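Local coordinates for microtubule-associated protein 1A/1B, light chain 3, putative (PDB 3H9D) that probably works as a ubiquitin-like autophagy protein of the ATG8 family that is joined to membrane lipid through its C-terminal end, at residues Pro33-Val39 / Gly106-Tyr112; Asp57-Phe63 / Leu88-Met94. All coordinates share one frame; numbering follows the deposited sequence.

Contact 1. Residues Pro33-Val39 / Gly106-Tyr112; sequences PIICEKV and GFLYMKY
Ile34, Cys36 and Lys38 lie beside Leu108, Met110 and Tyr112 on one face of a pair of parallel strands, and the half of that face near Ile34 is wholly apolar. Ile34 and Leu108 run side by side, CG1 of Ile34 reaching CD2 of Leu108 at 3.8 Å, while the thioether of Met110 slants across to Ile34 CG2. The apolar Cys36 and Met110 side chains meet Phe63 of helix 60-71, and Cys36 also Leu67, in a water-poor interface. Farther along, CG of Tyr112 stands between its backbone N and carbonyl carbon (chi1 61°), which folds the ring back over the neighbouring strand: CA of Lys38 sits above one ring face, 3.8 Å from the centroid, and the phenol oxygen goes on to bond Gly45 O. Between the strands runs a parallel ladder, from Leu108 N to Pro33 O at 3.1 Å through to Val39 N on Tyr112 O. These are two neighbouring inner strands of the ubiquitin-like beta-grasp sheet, the first strand of the chain beside the last.

The other face is more polar and admits water. Ile35 begins this face with two CH-pi contacts, CD1 over the Phe107 ring, 3.9 Å from its centroid, and CG1 over the Tyr109 ring. Beyond it, Glu37 OE2 and Lys111 NZ stay 4.4 Å apart, too far for a salt bridge. One water gives hydrogen bonds to Glu37 OE2 and Met110 O; the carboxylate also bonds Ser6 OG and Tyr8 N. Bent at chi2 and chi3, the Lys111 chain curls across Glu37 CB and brings NZ to a hydrogen bond with Lys38 O (3.1 Å), approaching from above the carbonyl plane and not on a lone pair; a second water bridges the same two atoms.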
loop_
_atom_site.group_PDB
_atom_site.type_symbol
_atom_site.label_atom_id
_atom_site.label_comp_id
_atom_site.label_asym_id
_atom_site.label_seq_id
_atom_site.Cartn_x
_atom_site.Cartn_y
_atom_site.Cartn_z
ATOM N N PRO A 33 5.064 15.336 10.460
ATOM C CA PRO A 33 5.611 14.041 10.045
ATOM C C PRO A 33 5.509 13.828 8.536
ATOM O O PRO A 33 4.412 13.794 7.972
ATOM C CB PRO A 33 4.761 13.040 10.823
ATOM C CG PRO A 33 3.460 13.719 11.028
ATOM C CD PRO A 33 3.696 15.211 10.998
ATOM N N ILE A 34 6.665 13.704 7.899
ATOM C CA ILE A 34 6.762 13.647 6.450
ATOM C C ILE A 34 7.415 12.336 5.998
ATOM O O ILE A 34 8.432 11.909 6.557
ATOM C CB ILE A 34 7.523 14.916 5.898
ATOM C CG1 ILE A 34 6.541 16.049 5.584
ATOM C CG2 ILE A 34 8.335 14.614 4.650
ATOM C CD1 ILE A 34 6.085 16.843 6.794
ATOM N N ILE A 35 6.804 11.688 5.008
ATOM C CA ILE A 35 7.436 10.548 4.310
ATOM C C ILE A 35 7.954 11.045 2.954
ATOM O O ILE A 35 7.211 11.643 2.186
ATOM C CB ILE A 35 6.459 9.330 4.122
ATOM C CG1 ILE A 35 5.888 8.850 5.461
ATOM C CG2 ILE A 35 7.133 8.152 3.365
ATOM C CD1 ILE A 35 6.923 8.322 6.431
ATOM N N CYS A 36 9.225 10.793 2.666
ATOM C CA CYS A 36 9.858 11.350 1.475
ATOM C C CYS A 36 10.539 10.271 0.650
ATOM O O CYS A 36 11.587 9.739 1.048
ATOM C CB CYS A 36 10.862 12.435 1.882
ATOM S SG CYS A 36 11.005 13.783 0.709
ATOM N N GLU A 37 9.951 9.949 -0.507
ATOM C CA GLU A 37 10.450 8.839 -1.328
ATOM C C GLU A 37 10.763 9.249 -2.766
ATOM O O GLU A 37 10.175 10.176 -3.275
ATOM C CB GLU A 37 9.450 7.675 -1.286
ATOM C CG GLU A 37 9.205 7.117 0.127
ATOM C CD GLU A 37 8.073 6.106 0.158
ATOM O OE1 GLU A 37 8.357 4.890 0.160
ATOM O OE2 GLU A 37 6.905 6.527 0.151
ATOM N N LYS A 38 11.709 8.577 -3.419
ATOM C CA LYS A 38 12.053 8.953 -4.790
ATOM C C LYS A 38 10.910 8.681 -5.764
ATOM O O LYS A 38 10.248 7.641 -5.678
ATOM C CB LYS A 38 13.358 8.293 -5.280
ATOM C CG LYS A 38 13.258 6.829 -5.603
ATOM C CD LYS A 38 14.464 6.313 -6.352
ATOM C CE LYS A 38 14.284 6.427 -7.859
ATOM N NZ LYS A 38 15.469 5.886 -8.566
ATOM N N VAL A 39 10.682 9.629 -6.676
ATOM C CA VAL A 39 9.882 9.383 -7.879
ATOM C C VAL A 39 10.444 8.148 -8.593
ATOM O O VAL A 39 11.636 8.098 -8.903
ATOM C CB VAL A 39 9.904 10.613 -8.838
ATOM C CG1 VAL A 39 9.322 10.268 -10.218
ATOM C CG2 VAL A 39 9.163 11.803 -8.222
ATOM N N GLY A 106 -1.816 10.250 8.994
ATOM C CA GLY A 106 -1.267 11.460 9.623
ATOM C C GLY A 106 0.047 11.928 9.019
ATOM O O GLY A 106 0.558 12.997 9.380
ATOM N N PHE A 107 0.595 11.119 8.109
ATOM C CA PHE A 107 1.833 11.440 7.401
ATOM C C PHE A 107 1.521 12.220 6.136
ATOM O O PHE A 107 0.470 12.025 5.530
ATOM C CB PHE A 107 2.604 10.164 7.027
ATOM C CG PHE A 107 3.438 9.596 8.144
ATOM C CD1 PHE A 107 3.102 8.376 8.733
ATOM C CD2 PHE A 107 4.573 10.273 8.602
ATOM C CE1 PHE A 107 3.875 7.840 9.779
ATOM C CE2 PHE A 107 5.353 9.750 9.640
ATOM C CZ PHE A 107 5.001 8.526 10.234
ATOM N N LEU A 108 2.429 13.114 5.756
ATOM C CA LEU A 108 2.397 13.728 4.437
ATOM C C LEU A 108 3.356 12.966 3.538
ATOM O O LEU A 108 4.556 12.932 3.800
ATOM C CB LEU A 108 2.795 15.211 4.499
ATOM C CG LEU A 108 2.957 15.969 3.170
ATOM C CD1 LEU A 108 1.602 16.217 2.522
ATOM C CD2 LEU A 108 3.702 17.285 3.363
ATOM N N TYR A 109 2.827 12.352 2.482
ATOM C CA TYR A 109 3.660 11.585 1.552
ATOM C C TYR A 109 4.164 12.453 0.413
ATOM O O TYR A 109 3.385 12.982 -0.377
ATOM C CB TYR A 109 2.908 10.357 1.012
ATOM C CG TYR A 109 2.733 9.277 2.043
ATOM C CD1 TYR A 109 1.767 9.386 3.050
ATOM C CD2 TYR A 109 3.540 8.152 2.028
ATOM C CE1 TYR A 109 1.620 8.390 4.017
ATOM C CE2 TYR A 109 3.390 7.148 2.979
ATOM C CZ TYR A 109 2.434 7.271 3.970
ATOM O OH TYR A 109 2.306 6.268 4.909
ATOM N N MET A 110 5.477 12.589 0.324
ATOM C CA MET A 110 6.071 13.420 -0.713
ATOM C C MET A 110 6.958 12.565 -1.570
ATOM O O MET A 110 7.474 11.561 -1.098
ATOM C CB MET A 110 6.893 14.558 -0.103
ATOM C CG MET A 110 6.130 15.417 0.882
ATOM S SD MET A 110 7.136 16.762 1.514
ATOM C CE MET A 110 7.306 17.779 0.047
ATOM N N LYS A 111 7.105 12.952 -2.833
ATOM C CA LYS A 111 8.095 12.366 -3.731
ATOM C C LYS A 111 9.100 13.442 -4.088
ATOM O O LYS A 111 8.798 14.630 -4.018
ATOM C CB LYS A 111 7.439 11.837 -5.013
ATOM C CG LYS A 111 6.267 10.891 -4.812
ATOM C CD LYS A 111 6.642 9.449 -5.099
ATOM C CE LYS A 111 7.150 8.737 -3.854
ATOM N NZ LYS A 111 7.578 7.348 -4.160
ATOM N N TYR A 112 10.297 13.026 -4.473
ATOM C CA TYR A 112 11.328 13.957 -4.918
ATOM C C TYR A 112 11.991 13.452 -6.193
ATOM O O TYR A 112 12.084 12.242 -6.433
ATOM C CB TYR A 112 12.385 14.211 -3.812
ATOM C CG TYR A 112 13.136 12.964 -3.381
ATOM C CD1 TYR A 112 14.335 12.608 -3.997
ATOM C CD2 TYR A 112 12.644 12.135 -2.371
ATOM C CE1 TYR A 112 15.015 11.465 -3.630
ATOM C CE2 TYR A 112 13.338 10.985 -1.987
ATOM C CZ TYR A 112 14.508 10.660 -2.635
ATOM O OH TYR A 112 15.202 9.543 -2.289
HETATM O O HOH W 1 6.183 9.170 -0.343
HETATM O O HOH W 2 9.965 5.495 -4.071
#

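Contact 2. Residues Asp57-Phe63 / Leu88-Met94; sequences DLTVGQF and LPSSAQM
Three backbone hydrogen bonds tie Leu58, Val60 and Gly61 to the loop 88-94. Met94 N gives to Leu58 O at 2.9 Å, Val60 N to Ala92 O at 2.7 Å, and Gly61 N to Ser90 O at 2.9 Å. A type I turn from Pro89 to Ala92, closed by Ala92 N on Pro89 O, places Ser90 O and Ala92 O to accept. These two carbonyls thus take up N-H groups in the first turn of helix 60-71, which that helix cannot satisfy itself. Gly61 CA lies 3.5 Å from Ser90 CB, an approach so close that the absence of a side chain suits the place.

Within residues 57-63 the polar side chains form a capping box. Thr59, the N-cap, accepts from Gln62 N through OG1, and Gln62 OE1 takes both Thr59 N, at 2.9 Å, and Thr59 OG1.

The apolar contacts gather around Val60 and Met94. CG2 of Val60 lies 4.0 Å from Met94 SD. It also meets Ala92 CB, while CG1 touches Leu88 CB. Bends at chi2 (-61°) and chi3 (-74°) curl the flexible Met94 chain against Val60 and Phe63, and its SD makes an oblique Met-aromatic contact with the Phe63 ring, Met94 CE lying 3.9 Å from Phe63 CD2. Near the surface, the Gln93 amide rests against Thr59 CG2.

Gln93 is itself the N-cap of helix 94-101, so the contact joins the starts of two helices; Val60 and Ala92 continue onto Ile97 of the second, while Phe63 and Met94 reach strands 31-38 and 108-113.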
loop_
_atom_site.group_PDB
_atom_site.type_symbol
_atom_site.label_atom_id
_atom_site.label_comp_id
_atom_site.label_asym_id
_atom_site.label_seq_id
_atom_site.Cartn_x
_atom_site.Cartn_y
_atom_site.Cartn_z
ATOM N N ASP A 57 7.366 25.691 10.381
ATOM C CA ASP A 57 7.620 27.054 9.900
ATOM C C ASP A 57 8.382 27.079 8.571
ATOM O O ASP A 57 8.729 28.155 8.061
ATOM C CB ASP A 57 8.407 27.848 10.954
ATOM C CG ASP A 57 9.596 27.077 11.495
ATOM O OD1 ASP A 57 10.718 27.625 11.517
ATOM O OD2 ASP A 57 9.412 25.910 11.901
ATOM N N LEU A 58 8.640 25.899 8.011
ATOM C CA LEU A 58 9.369 25.794 6.761
ATOM C C LEU A 58 8.479 26.002 5.543
ATOM O O LEU A 58 7.301 25.635 5.541
ATOM C CB LEU A 58 10.098 24.450 6.675
ATOM C CG LEU A 58 11.586 24.427 7.042
ATOM C CD1 LEU A 58 11.891 25.118 8.362
ATOM C CD2 LEU A 58 12.135 23.015 7.038
ATOM N N THR A 59 9.049 26.630 4.519
ATOM C CA THR A 59 8.429 26.660 3.203
ATOM C C THR A 59 8.835 25.379 2.482
ATOM O O THR A 59 9.752 24.673 2.921
ATOM C CB THR A 59 8.878 27.882 2.365
ATOM O OG1 THR A 59 10.309 27.913 2.273
ATOM C CG2 THR A 59 8.371 29.182 2.977
ATOM N N VAL A 60 8.158 25.078 1.378
ATOM C CA VAL A 60 8.577 23.978 0.520
ATOM C C VAL A 60 10.051 24.155 0.153
ATOM O O VAL A 60 10.835 23.227 0.299
ATOM C CB VAL A 60 7.664 23.832 -0.736
ATOM C CG1 VAL A 60 8.301 22.916 -1.798
ATOM C CG2 VAL A 60 6.283 23.325 -0.331
ATOM N N GLY A 61 10.423 25.362 -0.273
ATOM C CA GLY A 61 11.802 25.668 -0.657
ATOM C C GLY A 61 12.861 25.367 0.394
ATOM O O GLY A 61 13.963 24.922 0.064
ATOM N N GLN A 62 12.533 25.620 1.659
ATOM C CA GLN A 62 13.438 25.304 2.763
ATOM C C GLN A 62 13.557 23.804 3.030
ATOM O O GLN A 62 14.667 23.307 3.234
ATOM C CB GLN A 62 13.010 26.027 4.038
ATOM C CG GLN A 62 13.334 27.507 4.058
ATOM C CD GLN A 62 12.563 28.239 5.132
ATOM O OE1 GLN A 62 11.341 28.355 5.060
ATOM N NE2 GLN A 62 13.275 28.741 6.135
ATOM N N PHE A 63 12.428 23.088 3.048
ATOM C CA PHE A 63 12.468 21.619 3.201
ATOM C C PHE A 63 13.308 20.974 2.096
ATOM O O PHE A 63 14.070 20.048 2.354
ATOM C CB PHE A 63 11.070 20.983 3.265
ATOM C CG PHE A 63 11.094 19.464 3.197
ATOM C CD1 PHE A 63 11.678 18.709 4.226
ATOM C CD2 PHE A 63 10.556 18.788 2.092
ATOM C CE1 PHE A 63 11.727 17.306 4.161
ATOM C CE2 PHE A 63 10.593 17.379 2.018
ATOM C CZ PHE A 63 11.184 16.638 3.057
ATOM N N LEU A 88 5.521 20.820 -6.375
ATOM C CA LEU A 88 5.235 21.853 -5.386
ATOM C C LEU A 88 6.010 23.139 -5.649
ATOM O O LEU A 88 7.196 23.090 -5.997
ATOM C CB LEU A 88 5.536 21.354 -3.974
ATOM C CG LEU A 88 4.560 20.388 -3.320
ATOM C CD1 LEU A 88 5.085 20.013 -1.942
ATOM C CD2 LEU A 88 3.189 21.010 -3.216
ATOM N N PRO A 89 5.339 24.297 -5.480
ATOM C CA PRO A 89 6.072 25.554 -5.559
ATOM C C PRO A 89 6.825 25.798 -4.253
ATOM O O PRO A 89 6.241 25.707 -3.171
ATOM C CB PRO A 89 4.969 26.598 -5.773
ATOM C CG PRO A 89 3.742 25.998 -5.185
ATOM C CD PRO A 89 3.900 24.500 -5.216
ATOM N N SER A 90 8.115 26.090 -4.366
ATOM C CA SER A 90 8.962 26.377 -3.209
ATOM C C SER A 90 8.437 27.499 -2.294
ATOM O O SER A 90 8.842 27.602 -1.133
ATOM C CB SER A 90 10.392 26.667 -3.664
ATOM O OG SER A 90 10.407 27.534 -4.775
ATOM N N SER A 91 7.517 28.304 -2.825
ATOM C CA SER A 91 6.890 29.423 -2.114
ATOM C C SER A 91 5.871 28.955 -1.079
ATOM O O SER A 91 5.593 29.662 -0.105
ATOM C CB SER A 91 6.173 30.334 -3.112
ATOM O OG SER A 91 6.868 30.397 -4.346
ATOM N N ALA A 92 5.301 27.773 -1.307
ATOM C CA ALA A 92 4.263 27.234 -0.437
ATOM C C ALA A 92 4.791 26.924 0.964
ATOM O O ALA A 92 5.976 26.631 1.153
ATOM C CB ALA A 92 3.633 26.007 -1.067
ATOM N N GLN A 93 3.898 27.009 1.944
ATOM C CA GLN A 93 4.239 26.718 3.325
ATOM C C GLN A 93 4.056 25.229 3.552
ATOM O O GLN A 93 2.966 24.705 3.322
ATOM C CB GLN A 93 3.315 27.489 4.277
ATOM C CG GLN A 93 3.292 29.012 4.098
ATOM C CD GLN A 93 4.666 29.669 4.233
ATOM O OE1 GLN A 93 4.963 30.642 3.530
ATOM N NE2 GLN A 93 5.504 29.150 5.141
ATOM N N MET A 94 5.106 24.542 4.003
ATOM C CA MET A 94 4.995 23.106 4.290
ATOM C C MET A 94 3.709 22.778 5.053
ATOM O O MET A 94 3.024 21.802 4.737
ATOM C CB MET A 94 6.220 22.592 5.051
ATOM C CG MET A 94 7.432 22.317 4.164
ATOM S SD MET A 94 7.121 21.065 2.901
ATOM C CE MET A 94 7.124 19.555 3.882
#

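How the contacts relate
Contact 1 lies at the centre of the chain and is largely buried; contact 2, 14 Å away between centres and enclosed by the chain loop that contact 1 closes, is partly exposed. The first joins neighbouring strands of the sheet, the second a helix start to a loop, and the two share no segment. Their chemistry follows: a continuous backbone ladder with rings and aliphatic chains, plus Glu37, Lys111 and their waters on one face, against a few bonds and a polar capping box at the start of helix 60-71. They meet largely through sulfur-bearing side chains: Met110 SD packs 3.5 Å from Phe63 CE2 and also touches Met94 CE, while Cys36 SG lies 3.7 Å from Phe63 CZ.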